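PDB 2OQH: putative isomerase from Streptomyces coelicolor A3, which probably catalyses the dehydration of D-glucarate to 5-dehydro-4-deoxy-D-glucarate, as a member of the enolase superfamily. Local coordinates for residues A[31-36]-A[303-308]; A[48-53]-A[97-102]; A[221-226]-A[295-300]; A[268-273]-A[299-304]; A[275-280]-A[310-315]. One frame throughout, in Å; residues are numbered along the deposited sequence.

Interaction 1 (A[31-36]-A[303-308]); sequences ETRTVV and GIATAA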
# COMPACT_ATOMS: atom_id res chain seq x y z
N GLU A 31 -2.83 -15.11 -5.35
CA GLU A 31 -1.87 -14.02 -5.46
C GLU A 31 -0.41 -14.50 -5.40
O GLU A 31 -0.08 -15.47 -4.71
CB GLU A 31 -2.13 -13.01 -4.35
CG GLU A 31 -1.18 -11.84 -4.32
CD GLU A 31 -1.55 -10.86 -3.24
OE1 GLU A 31 -2.36 -9.94 -3.52
OE2 GLU A 31 -1.04 -11.02 -2.11
N THR A 32 0.46 -13.81 -6.13
CA THR A 32 1.87 -14.17 -6.15
C THR A 32 2.71 -13.09 -5.47
O THR A 32 2.51 -11.90 -5.71
CB THR A 32 2.35 -14.38 -7.61
OG1 THR A 32 1.66 -15.50 -8.19
CG2 THR A 32 3.84 -14.64 -7.66
N ARG A 33 3.65 -13.52 -4.62
CA ARG A 33 4.52 -12.60 -3.89
C ARG A 33 5.95 -13.14 -3.81
O ARG A 33 6.17 -14.35 -3.83
CB ARG A 33 4.00 -12.38 -2.47
CG ARG A 33 2.54 -11.97 -2.37
CD ARG A 33 2.32 -10.53 -2.83
NE ARG A 33 2.98 -9.58 -1.94
CZ ARG A 33 2.80 -8.26 -2.01
NH1 ARG A 33 2.00 -7.74 -2.94
NH2 ARG A 33 3.43 -7.45 -1.16
N THR A 34 6.92 -12.24 -3.70
CA THR A 34 8.32 -12.61 -3.58
C THR A 34 8.73 -12.41 -2.12
O THR A 34 8.51 -11.34 -1.55
CB THR A 34 9.23 -11.73 -4.48
OG1 THR A 34 9.01 -12.07 -5.86
CG2 THR A 34 10.70 -11.95 -4.13
N VAL A 35 9.32 -13.44 -1.52
CA VAL A 35 9.76 -13.36 -0.13
C VAL A 35 11.28 -13.43 -0.06
O VAL A 35 11.91 -14.22 -0.77
CB VAL A 35 9.18 -14.50 0.72
CG1 VAL A 35 9.58 -14.32 2.17
CG2 VAL A 35 7.67 -14.54 0.58
N VAL A 36 11.87 -12.61 0.79
CA VAL A 36 13.33 -12.57 0.93
C VAL A 36 13.76 -12.77 2.37
O VAL A 36 13.07 -12.33 3.29
CB VAL A 36 13.88 -11.21 0.44
CG1 VAL A 36 15.38 -11.13 0.66
CG2 VAL A 36 13.52 -11.00 -1.03
N GLY A 303 0.86 -10.82 5.17
CA GLY A 303 1.33 -10.58 6.53
C GLY A 303 2.63 -9.85 6.77
O GLY A 303 2.68 -8.88 7.53
N ILE A 304 3.71 -10.31 6.16
CA ILE A 304 5.00 -9.66 6.36
C ILE A 304 4.97 -8.21 5.85
O ILE A 304 5.33 -7.29 6.58
CB ILE A 304 6.13 -10.44 5.64
CG1 ILE A 304 6.21 -11.86 6.21
CG2 ILE A 304 7.47 -9.73 5.83
CD1 ILE A 304 7.21 -12.76 5.49
N ALA A 305 4.52 -8.02 4.62
CA ALA A 305 4.44 -6.69 4.03
C ALA A 305 3.54 -5.77 4.85
O ALA A 305 3.91 -4.62 5.14
CB ALA A 305 3.94 -6.79 2.60
N THR A 306 2.36 -6.26 5.21
CA THR A 306 1.42 -5.48 6.00
C THR A 306 2.05 -5.09 7.34
O THR A 306 1.83 -3.98 7.83
CB THR A 306 0.12 -6.26 6.28
OG1 THR A 306 -0.55 -6.52 5.04
CG2 THR A 306 -0.80 -5.45 7.18
N ALA A 307 2.83 -5.99 7.91
CA ALA A 307 3.49 -5.73 9.19
C ALA A 307 4.44 -4.53 9.06
O ALA A 307 4.50 -3.68 9.95
CB ALA A 307 4.27 -6.97 9.63
N ALA A 308 5.17 -4.47 7.95
CA ALA A 308 6.10 -3.36 7.72
C ALA A 308 5.30 -2.06 7.63
O ALA A 308 5.68 -1.04 8.20
CB ALA A 308 6.87 -3.60 6.44
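Arg33 and Val35 of strand 31-40 meet the first turn of helix 303-315 at two small points. Ala305 CB lies 3.9 Å from Arg33 NH2, oblique to the guanidinium plane. Two residues along, Val35 offers its CG1 branch to the far end of Ile304, the CG1 to CD1 distance being 4.4 Å. Strand alternation puts residues 33 and 35 on one side, while Ile304 and Ala305 are successive residues on the helix flank turned to that side. Short Ala305 suits its place because the arginine head comes up to its methyl; Ile304 suits its own because a long arm can span to the more distant valine. That arm is extended, with CD1 anti to CA (chi2 175°).

Arg33 is folded rather than stretched. Its CG lies beside the backbone N (chi1 -52°) and the chain bends again at chi2 and chi3, which carries the guanidinium off the strand toward the start of the helix. There NE is held in a salt bridge with Glu49 of the neighbouring strand 45-51, and NH1 makes a weak hydrogen bond to Gly299 O. Glu49 in turn accepts from Ala305 N through its other carboxylate oxygen, so one acid ties the arginine to the start of the helix.

The two segments share no hydrogen bond of their own. The chemistry is that of a buried ion pair padded by methyls: Glu49 probably balances the charge of Arg33, while the Val35-Ile304 contact and the Ala305 methyl beside the guanidinium supply the apolar part of the joint between N-terminal domain and barrel.

Interaction 2 (A[48-53]-A[97-102]); sequences GETMWG and IAAVDV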
# COMPACT_ATOMS: atom_id res chain seq x y z
N GLY A 48 11.34 -10.26 4.38
CA GLY A 48 10.67 -9.21 3.63
C GLY A 48 9.78 -9.84 2.58
O GLY A 48 10.05 -10.95 2.12
N GLU A 49 8.72 -9.14 2.21
CA GLU A 49 7.78 -9.63 1.22
C GLU A 49 7.45 -8.47 0.29
O GLU A 49 7.26 -7.34 0.75
CB GLU A 49 6.50 -10.12 1.90
CG GLU A 49 5.40 -10.54 0.94
CD GLU A 49 4.01 -10.27 1.50
OE1 GLU A 49 3.80 -10.46 2.72
OE2 GLU A 49 3.11 -9.88 0.72
N THR A 50 7.37 -8.75 -1.00
CA THR A 50 7.06 -7.70 -1.95
C THR A 50 6.19 -8.27 -3.07
O THR A 50 5.89 -9.46 -3.09
CB THR A 50 8.36 -7.06 -2.51
OG1 THR A 50 8.04 -5.83 -3.17
CG2 THR A 50 9.05 -8.00 -3.49
N MSE A 51 5.80 -7.42 -4.01
CA MSE A 51 4.93 -7.83 -5.10
C MSE A 51 5.54 -8.70 -6.20
O MSE A 51 6.76 -8.81 -6.34
CB MSE A 51 4.33 -6.59 -5.75
CG MSE A 51 5.28 -5.89 -6.69
SE MSE A 51 4.61 -4.20 -7.30
CE MSE A 51 3.22 -4.78 -8.50
N TRP A 52 4.65 -9.33 -6.96
CA TRP A 52 4.98 -10.20 -8.09
C TRP A 52 5.97 -11.32 -7.81
O TRP A 52 6.46 -11.47 -6.70
CB TRP A 52 5.47 -9.34 -9.26
CG TRP A 52 4.37 -8.52 -9.86
CD1 TRP A 52 3.28 -8.00 -9.22
CD2 TRP A 52 4.28 -8.07 -11.22
NE1 TRP A 52 2.52 -7.27 -10.09
CE2 TRP A 52 3.11 -7.29 -11.32
CE3 TRP A 52 5.07 -8.25 -12.36
CZ2 TRP A 52 2.71 -6.69 -12.52
CZ3 TRP A 52 4.67 -7.65 -13.56
CH2 TRP A 52 3.50 -6.88 -13.62
N GLY A 53 6.25 -12.11 -8.85
CA GLY A 53 7.15 -13.24 -8.70
C GLY A 53 8.43 -13.21 -9.51
O GLY A 53 9.34 -12.42 -9.23
N ILE A 97 13.97 -3.82 -4.37
CA ILE A 97 14.75 -3.11 -3.37
C ILE A 97 14.01 -3.05 -2.03
O ILE A 97 14.59 -3.30 -0.98
CB ILE A 97 15.07 -1.67 -3.85
CG1 ILE A 97 16.06 -1.74 -5.02
CG2 ILE A 97 15.59 -0.82 -2.70
CD1 ILE A 97 16.38 -0.41 -5.67
N ALA A 98 12.72 -2.75 -2.08
CA ALA A 98 11.91 -2.66 -0.86
C ALA A 98 11.93 -3.96 -0.03
O ALA A 98 12.01 -3.92 1.19
CB ALA A 98 10.47 -2.28 -1.21
N ALA A 99 11.84 -5.10 -0.71
CA ALA A 99 11.86 -6.41 -0.04
C ALA A 99 13.13 -6.55 0.80
O ALA A 99 13.08 -6.97 1.95
CB ALA A 99 11.79 -7.52 -1.08
N VAL A 100 14.27 -6.20 0.20
CA VAL A 100 15.55 -6.27 0.88
C VAL A 100 15.60 -5.24 2.00
O VAL A 100 16.14 -5.49 3.07
CB VAL A 100 16.72 -6.02 -0.10
CG1 VAL A 100 18.05 -6.05 0.63
CG2 VAL A 100 16.69 -7.07 -1.21
N ASP A 101 15.03 -4.06 1.73
CA ASP A 101 15.01 -2.98 2.70
C ASP A 101 14.28 -3.44 3.96
O ASP A 101 14.78 -3.26 5.07
CB ASP A 101 14.29 -1.76 2.11
CG ASP A 101 14.30 -0.57 3.06
OD1 ASP A 101 15.27 0.22 3.03
OD2 ASP A 101 13.34 -0.42 3.84
N VAL A 102 13.10 -4.01 3.77
CA VAL A 102 12.29 -4.50 4.88
C VAL A 102 13.00 -5.61 5.66
O VAL A 102 13.01 -5.60 6.88
CB VAL A 102 10.93 -5.02 4.38
CG1 VAL A 102 10.12 -5.61 5.53
CG2 VAL A 102 10.16 -3.88 3.72
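Thr50, whose methyl side packs on Ala99, donates its OG1 proton to Ala95 O, one turn earlier in helix 85-112. With OG1 anti to the backbone N (chi1 -166°), CG2 is left between the N and the carbonyl carbon; both CB and CG2 lie against the alanine methyl, and Thr50 CG2 is 3.7 Å from Ala99 CB. A threonine suits this place because it offers a hydroxyl to a helix carbonyl and a methyl to its surface.

At Gly48 a CB would point at the helix and collide with Ala99 O. Having no side chain, Gly48 brings its CA within 3.7 Å of Ala99 O, so that strand and helix backbones nearly meet: the CA atoms of Gly48 and Ala99 are 4.8 Å apart. Val102, one turn further on, lays CG1 against the same glycine, 4.1 Å from Gly48 CA. Small residues on both sides let the axes of strand 48-51 and helix 97-102 approach to 6.5 Å, running nearly antiparallel at 163°. Tyr272 of the barrel packs on Thr50, Ala98 and Val102.

A long helix lying on a three-stranded antiparallel sheet is the layout of the N-terminal capping domain of the enolase superfamily.

Interaction 3 (A[221-226]-A[295-300]); sequences YLEDPC and NLHSGG
Across the interior of the TIM barrel, strand 221-223 faces strand 293-296 with two strands of the wall between them, and Tyr221 bridges the gap to Asn295. The backbones are far apart, 11.1 Å between the CA atoms of these two residues, so the two can meet only through side chains directed inward, the long phenol covering most of the distance. Asn295 ND2 donates to Tyr221 OH over 3.0 Å, at a nearly straight N-H...O angle of 161°. The hydroxyl oxygen lies in the plane of the amide, where the N-H points, while the ring and amide planes stand 72° apart and the two side chains cross at about a right angle. The nitrogen sits at the edge of the tyrosine ring. The amide has a second N-H, which goes to Ala322 O on the following part of the wall.

In the muconate lactonizing enzyme and mandelate racemase family, the C-terminal ends of such strands carry the active-site residues. Glu223 ends its strand and His297 follows its own, positions consistent with a metal ligand and a catalytic base in relatives. Here the carboxylate approaches the imidazole at its edge, near the ring plane, with Glu223 OE2 4.5 Å from His297 CD2. Glu223 is fully extended beyond CB (chi2 180°), which carries its oxygens toward the axis. Asp197 and Asn246 lie close to OE2, and OE1 has a weak hydrogen bond from His268. His297 ND1 is joined, again weakly, to Asp270 OD2, the pairing expected of the His-Asp dyad in mandelate racemase.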
# COMPACT_ATOMS: atom_id res chain seq x y z
N TYR A 221 -11.72 11.86 -0.76
CA TYR A 221 -10.89 12.26 -1.89
C TYR A 221 -11.19 11.51 -3.17
O TYR A 221 -11.77 10.43 -3.17
CB TYR A 221 -9.39 12.18 -1.57
CG TYR A 221 -8.86 10.86 -1.04
CD1 TYR A 221 -8.79 9.73 -1.85
CD2 TYR A 221 -8.36 10.78 0.26
CE1 TYR A 221 -8.24 8.53 -1.37
CE2 TYR A 221 -7.81 9.59 0.74
CZ TYR A 221 -7.75 8.47 -0.07
OH TYR A 221 -7.22 7.30 0.44
N LEU A 222 -10.81 12.15 -4.27
CA LEU A 222 -10.96 11.61 -5.61
C LEU A 222 -9.57 11.08 -5.93
O LEU A 222 -8.61 11.84 -5.99
CB LEU A 222 -11.37 12.73 -6.57
CG LEU A 222 -11.52 12.44 -8.05
CD1 LEU A 222 -12.31 11.16 -8.26
CD2 LEU A 222 -12.22 13.61 -8.72
N GLU A 223 -9.45 9.77 -6.11
CA GLU A 223 -8.16 9.16 -6.37
C GLU A 223 -7.85 8.87 -7.83
O GLU A 223 -8.56 8.11 -8.48
CB GLU A 223 -8.04 7.86 -5.56
CG GLU A 223 -6.63 7.35 -5.41
CD GLU A 223 -6.55 6.06 -4.60
OE1 GLU A 223 -7.28 5.92 -3.59
OE2 GLU A 223 -5.73 5.18 -4.95
N ASP A 224 -6.78 9.47 -8.34
CA ASP A 224 -6.34 9.28 -9.72
C ASP A 224 -7.43 9.23 -10.80
O ASP A 224 -7.53 8.25 -11.54
CB ASP A 224 -5.51 8.00 -9.84
CG ASP A 224 -4.16 8.13 -9.17
OD1 ASP A 224 -3.44 9.10 -9.49
OD2 ASP A 224 -3.82 7.26 -8.33
N PRO A 225 -8.25 10.29 -10.92
CA PRO A 225 -9.27 10.21 -11.97
C PRO A 225 -8.70 10.19 -13.39
O PRO A 225 -9.28 9.58 -14.29
CB PRO A 225 -10.13 11.46 -11.71
CG PRO A 225 -9.14 12.42 -11.05
CD PRO A 225 -8.39 11.51 -10.11
N CYS A 226 -7.55 10.84 -13.58
CA CYS A 226 -6.93 10.92 -14.90
C CYS A 226 -5.42 10.70 -14.84
O CYS A 226 -4.84 10.60 -13.77
CB CYS A 226 -7.20 12.30 -15.51
SG CYS A 226 -6.47 13.66 -14.56
N ASN A 295 -1.71 8.83 2.91
CA ASN A 295 -2.33 7.56 3.29
C ASN A 295 -1.43 6.51 2.65
O ASN A 295 -0.48 6.86 1.95
CB ASN A 295 -3.75 7.49 2.72
CG ASN A 295 -4.63 6.50 3.47
OD1 ASN A 295 -4.26 5.98 4.53
ND2 ASN A 295 -5.82 6.25 2.93
N LEU A 296 -1.71 5.24 2.89
CA LEU A 296 -0.91 4.20 2.26
C LEU A 296 -1.72 3.45 1.22
O LEU A 296 -2.91 3.18 1.41
CB LEU A 296 -0.35 3.22 3.30
CG LEU A 296 0.73 3.75 4.24
CD1 LEU A 296 1.27 2.59 5.07
CD2 LEU A 296 1.86 4.41 3.45
N HIS A 297 -1.07 3.12 0.12
CA HIS A 297 -1.68 2.39 -0.97
C HIS A 297 -1.33 0.91 -0.79
O HIS A 297 -0.25 0.59 -0.32
CB HIS A 297 -1.14 2.90 -2.31
CG HIS A 297 -1.50 2.04 -3.48
ND1 HIS A 297 -0.65 1.09 -3.99
CD2 HIS A 297 -2.61 2.01 -4.25
CE1 HIS A 297 -1.22 0.51 -5.03
NE2 HIS A 297 -2.41 1.06 -5.21
N SER A 298 -2.25 0.03 -1.17
CA SER A 298 -1.99 -1.40 -1.04
C SER A 298 -1.87 -2.10 -2.38
O SER A 298 -2.72 -1.95 -3.26
CB SER A 298 -3.09 -2.08 -0.23
OG SER A 298 -2.94 -3.48 -0.30
N GLY A 299 -0.79 -2.86 -2.54
CA GLY A 299 -0.57 -3.59 -3.78
C GLY A 299 -0.65 -5.09 -3.55
O GLY A 299 0.08 -5.85 -4.17
N GLY A 300 -1.54 -5.50 -2.64
CA GLY A 300 -1.71 -6.92 -2.34
C GLY A 300 -0.83 -7.47 -1.22
O GLY A 300 -0.59 -8.68 -1.15

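Interaction 4 (A[268-273]-A[299-304]); sequences HGDVYK and GGELGI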
# COMPACT_ATOMS: atom_id res chain seq x y z
N HIS A 268 -0.38 9.03 -1.73
CA HIS A 268 -0.38 7.68 -1.18
C HIS A 268 1.05 7.16 -1.03
O HIS A 268 1.79 7.10 -2.00
CB HIS A 268 -1.13 6.71 -2.11
CG HIS A 268 -2.56 6.46 -1.73
ND1 HIS A 268 -2.92 5.94 -0.50
CD2 HIS A 268 -3.70 6.64 -2.42
CE1 HIS A 268 -4.23 5.81 -0.46
NE2 HIS A 268 -4.73 6.22 -1.61
N GLY A 269 1.43 6.79 0.19
CA GLY A 269 2.75 6.23 0.39
C GLY A 269 2.62 4.74 0.10
O GLY A 269 1.51 4.25 -0.06
N ASP A 270 3.74 4.03 0.02
CA ASP A 270 3.76 2.60 -0.24
C ASP A 270 5.22 2.18 -0.29
O ASP A 270 5.94 2.49 -1.24
CB ASP A 270 3.07 2.27 -1.57
CG ASP A 270 3.10 0.78 -1.89
OD1 ASP A 270 3.72 0.00 -1.13
OD2 ASP A 270 2.50 0.38 -2.92
N VAL A 271 5.64 1.47 0.75
CA VAL A 271 7.01 1.02 0.86
C VAL A 271 7.50 0.26 -0.36
O VAL A 271 8.63 0.45 -0.82
CB VAL A 271 7.18 0.12 2.10
CG1 VAL A 271 8.55 -0.57 2.08
CG2 VAL A 271 7.03 0.95 3.35
N TYR A 272 6.63 -0.58 -0.90
CA TYR A 272 6.97 -1.40 -2.04
C TYR A 272 7.03 -0.64 -3.34
O TYR A 272 7.66 -1.08 -4.30
CB TYR A 272 5.99 -2.57 -2.08
CG TYR A 272 5.96 -3.21 -0.71
CD1 TYR A 272 7.08 -3.87 -0.22
CD2 TYR A 272 4.90 -2.97 0.16
CE1 TYR A 272 7.16 -4.27 1.11
CE2 TYR A 272 4.97 -3.36 1.51
CZ TYR A 272 6.11 -4.01 1.97
OH TYR A 272 6.22 -4.35 3.31
N LYS A 273 6.39 0.53 -3.37
CA LYS A 273 6.40 1.36 -4.56
C LYS A 273 7.56 2.36 -4.51
O LYS A 273 8.16 2.69 -5.53
CB LYS A 273 5.05 2.09 -4.69
CG LYS A 273 4.89 2.95 -5.93
CD LYS A 273 3.49 3.59 -5.99
CE LYS A 273 2.42 2.61 -6.45
NZ LYS A 273 2.07 2.81 -7.88
N GLY A 299 -0.79 -2.86 -2.54
CA GLY A 299 -0.57 -3.59 -3.78
C GLY A 299 -0.65 -5.09 -3.55
O GLY A 299 0.08 -5.85 -4.17
N GLY A 300 -1.54 -5.50 -2.64
CA GLY A 300 -1.71 -6.92 -2.34
C GLY A 300 -0.83 -7.47 -1.22
O GLY A 300 -0.59 -8.68 -1.15
N GLU A 301 -0.35 -6.61 -0.34
CA GLU A 301 0.51 -7.05 0.75
C GLU A 301 -0.13 -8.13 1.61
O GLU A 301 -1.33 -8.07 1.90
CB GLU A 301 0.87 -5.89 1.68
CG GLU A 301 1.70 -4.80 1.05
CD GLU A 301 0.90 -3.98 0.07
OE1 GLU A 301 -0.25 -3.63 0.40
OE2 GLU A 301 1.42 -3.69 -1.03
N LEU A 302 0.67 -9.11 2.02
CA LEU A 302 0.18 -10.16 2.91
C LEU A 302 0.73 -9.82 4.31
O LEU A 302 1.04 -8.66 4.59
CB LEU A 302 0.66 -11.55 2.45
CG LEU A 302 0.09 -12.01 1.09
CD1 LEU A 302 0.73 -13.34 0.71
CD2 LEU A 302 -1.43 -12.14 1.16
N GLY A 303 0.86 -10.82 5.17
CA GLY A 303 1.33 -10.58 6.53
C GLY A 303 2.63 -9.85 6.77
O GLY A 303 2.68 -8.88 7.53
N ILE A 304 3.71 -10.31 6.16
CA ILE A 304 5.00 -9.66 6.36
C ILE A 304 4.97 -8.21 5.85
O ILE A 304 5.33 -7.29 6.58
CB ILE A 304 6.13 -10.44 5.64
CG1 ILE A 304 6.21 -11.86 6.21
CG2 ILE A 304 7.47 -9.73 5.83
CD1 ILE A 304 7.21 -12.76 5.49
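The packing between Tyr272 and Glu301 joins two loops at the C-terminal mouth of the barrel, the ones that follow strands 266-269 and 293-296. Glu301 CG comes to 3.6 Å from Tyr272 CE2, oblique to the ring, while its OE2 lies 3.7 Å from CD2. Because Glu301 bends at chi2 (71°), its carboxylate folds back beside the tyrosine, and the two planes end only 10° apart. Val271 CB covers one face of the same ring, over its centre. Tyrosine fits here by combining a broad apolar flank with a hydroxyl that bonds Ala305 O in helix 303-315.

Between charged groups the approach is looser: Asp270 OD1 and Glu301 OE2, two acids, stand 4.3 Å apart. Each has a hydrogen-bond donor beside it.

Each of these two oxygens takes a hydrogen bond from its own segment. Asp270 acts as an N-cap, its OD1 accepting from Tyr272 N at 3.0 Å from above the carboxylate plane. Glu301 OE1 bonds to Ser298 OG, a partner just before the segment. Its OE2 uses the syn lone pair, on the side of the other oxygen, to receive Gly299 N at 2.8 Å.

Interaction 5 (A[275-280]-A[310-315]); sequences GGIAAT and LAVVSS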
# COMPACT_ATOMS: atom_id res chain seq x y z
N GLY A 275 10.42 1.89 -2.64
CA GLY A 275 11.69 1.26 -2.36
C GLY A 275 12.14 1.03 -0.93
O GLY A 275 13.20 0.45 -0.72
N GLY A 276 11.36 1.45 0.06
CA GLY A 276 11.78 1.22 1.42
C GLY A 276 11.04 1.98 2.50
O GLY A 276 10.19 2.83 2.23
N ILE A 277 11.40 1.68 3.75
CA ILE A 277 10.78 2.29 4.91
C ILE A 277 11.23 3.74 5.13
O ILE A 277 10.40 4.61 5.38
CB ILE A 277 11.07 1.46 6.17
CG1 ILE A 277 10.28 0.14 6.07
CG2 ILE A 277 10.73 2.24 7.43
CD1 ILE A 277 10.45 -0.77 7.25
N ALA A 278 12.53 3.98 5.04
CA ALA A 278 13.04 5.33 5.23
C ALA A 278 12.46 6.28 4.18
O ALA A 278 12.11 7.41 4.50
CB ALA A 278 14.57 5.34 5.16
N ALA A 279 12.35 5.81 2.94
CA ALA A 279 11.80 6.65 1.87
C ALA A 279 10.36 7.04 2.19
O ALA A 279 9.94 8.15 1.90
CB ALA A 279 11.85 5.91 0.55
N THR A 280 9.62 6.12 2.79
CA THR A 280 8.23 6.38 3.14
C THR A 280 8.14 7.35 4.32
O THR A 280 7.26 8.21 4.34
CB THR A 280 7.50 5.06 3.46
OG1 THR A 280 7.57 4.20 2.32
CG2 THR A 280 6.04 5.31 3.79
N LEU A 310 2.35 -1.40 8.92
CA LEU A 310 1.78 -1.09 10.23
C LEU A 310 2.79 -0.37 11.11
O LEU A 310 2.42 0.51 11.88
CB LEU A 310 1.29 -2.37 10.91
CG LEU A 310 0.10 -3.02 10.20
CD1 LEU A 310 -0.22 -4.39 10.80
CD2 LEU A 310 -1.09 -2.09 10.32
N ALA A 311 4.06 -0.74 10.99
CA ALA A 311 5.11 -0.10 11.78
C ALA A 311 5.25 1.35 11.32
O ALA A 311 5.44 2.26 12.13
CB ALA A 311 6.44 -0.84 11.61
N VAL A 312 5.14 1.56 10.02
CA VAL A 312 5.26 2.91 9.49
C VAL A 312 4.09 3.77 9.95
O VAL A 312 4.29 4.85 10.49
CB VAL A 312 5.34 2.90 7.96
CG1 VAL A 312 5.37 4.32 7.43
CG2 VAL A 312 6.61 2.16 7.52
N VAL A 313 2.87 3.28 9.76
CA VAL A 313 1.69 4.03 10.17
C VAL A 313 1.73 4.36 11.66
O VAL A 313 1.49 5.49 12.08
CB VAL A 313 0.39 3.26 9.87
CG1 VAL A 313 -0.80 4.01 10.44
CG2 VAL A 313 0.22 3.06 8.37
N SER A 314 2.06 3.35 12.46
CA SER A 314 2.13 3.47 13.91
C SER A 314 3.06 4.58 14.39
O SER A 314 2.77 5.27 15.37
CB SER A 314 2.57 2.13 14.51
OG SER A 314 2.67 2.19 15.92
N SER A 315 4.18 4.77 13.70
CA SER A 315 5.15 5.79 14.09
C SER A 315 5.05 7.11 13.31
O SER A 315 5.85 8.02 13.52
CB SER A 315 6.57 5.24 13.92
OG SER A 315 6.82 4.92 12.56
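Val312 projects between Ile277 and Thr280, giving one methyl to each. The isoleucine and valine side chains slide past one another in opposite directions, meeting through their CG2 branches at 4.1 Å. Thr280 instead crosses Val312 at about a right angle, and its CG2 lies 3.8 Å from Val312 CG1. The two partners are three residues apart in helix 277-289, so nearly one turn separates them and both flank the same valine. A branched residue with two methyls is well matched to that pair of neighbours.

How Thr280 is turned explains its double use. OG1 stands beside the backbone N (chi1 -59°), which sends CG2 anti to that nitrogen and out toward the other helix. The hydroxyl meanwhile folds back along its own helix and donates to Gly276 O at 3.0 Å, with a C=O...O angle of 158°. The polar group of a buried threonine is thereby satisfied while its methyl does the packing.

Gly276 is the N-cap of this helix. Before it, Gly275 has a positive phi of 89°, a conformation that glycine adopts readily as the chain leaves the short helix 271-274. From the N-terminal domain, Asp101 accepts from Ile277 N and so satisfies a backbone N-H in the first turn of the helix.

On the barrel side of the interface, Thr280 rests on Met294 and Val313 on Leu296, both from strand 293-296. Two successive helices packed side by side over the strand that links them are characteristic of the outer layer of an alpha/beta (TIM) barrel.

In the fold
Interactions 1 and 2, with centres 7 Å apart, lie on the N-terminal domain sheet and meet in the Arg33-Glu49 salt bridge. The same acid joins three contacts, because Glu49 OE2 also reaches Leu302 N at 2.9 Å and so links interaction 2 to interaction 4. The centre of interaction 4 lies about 4 Å from the centre of the chain, and interaction 4 shares residues with interactions 1 and 3. Interactions 3 and 4 adjoin through the paired strands 266-269 and 293-296, bringing Asp270 and His297 together at the presumed active site. Interaction 5 lies farther out, its centre about 17 Å from that of interaction 3, behind the barrel wall.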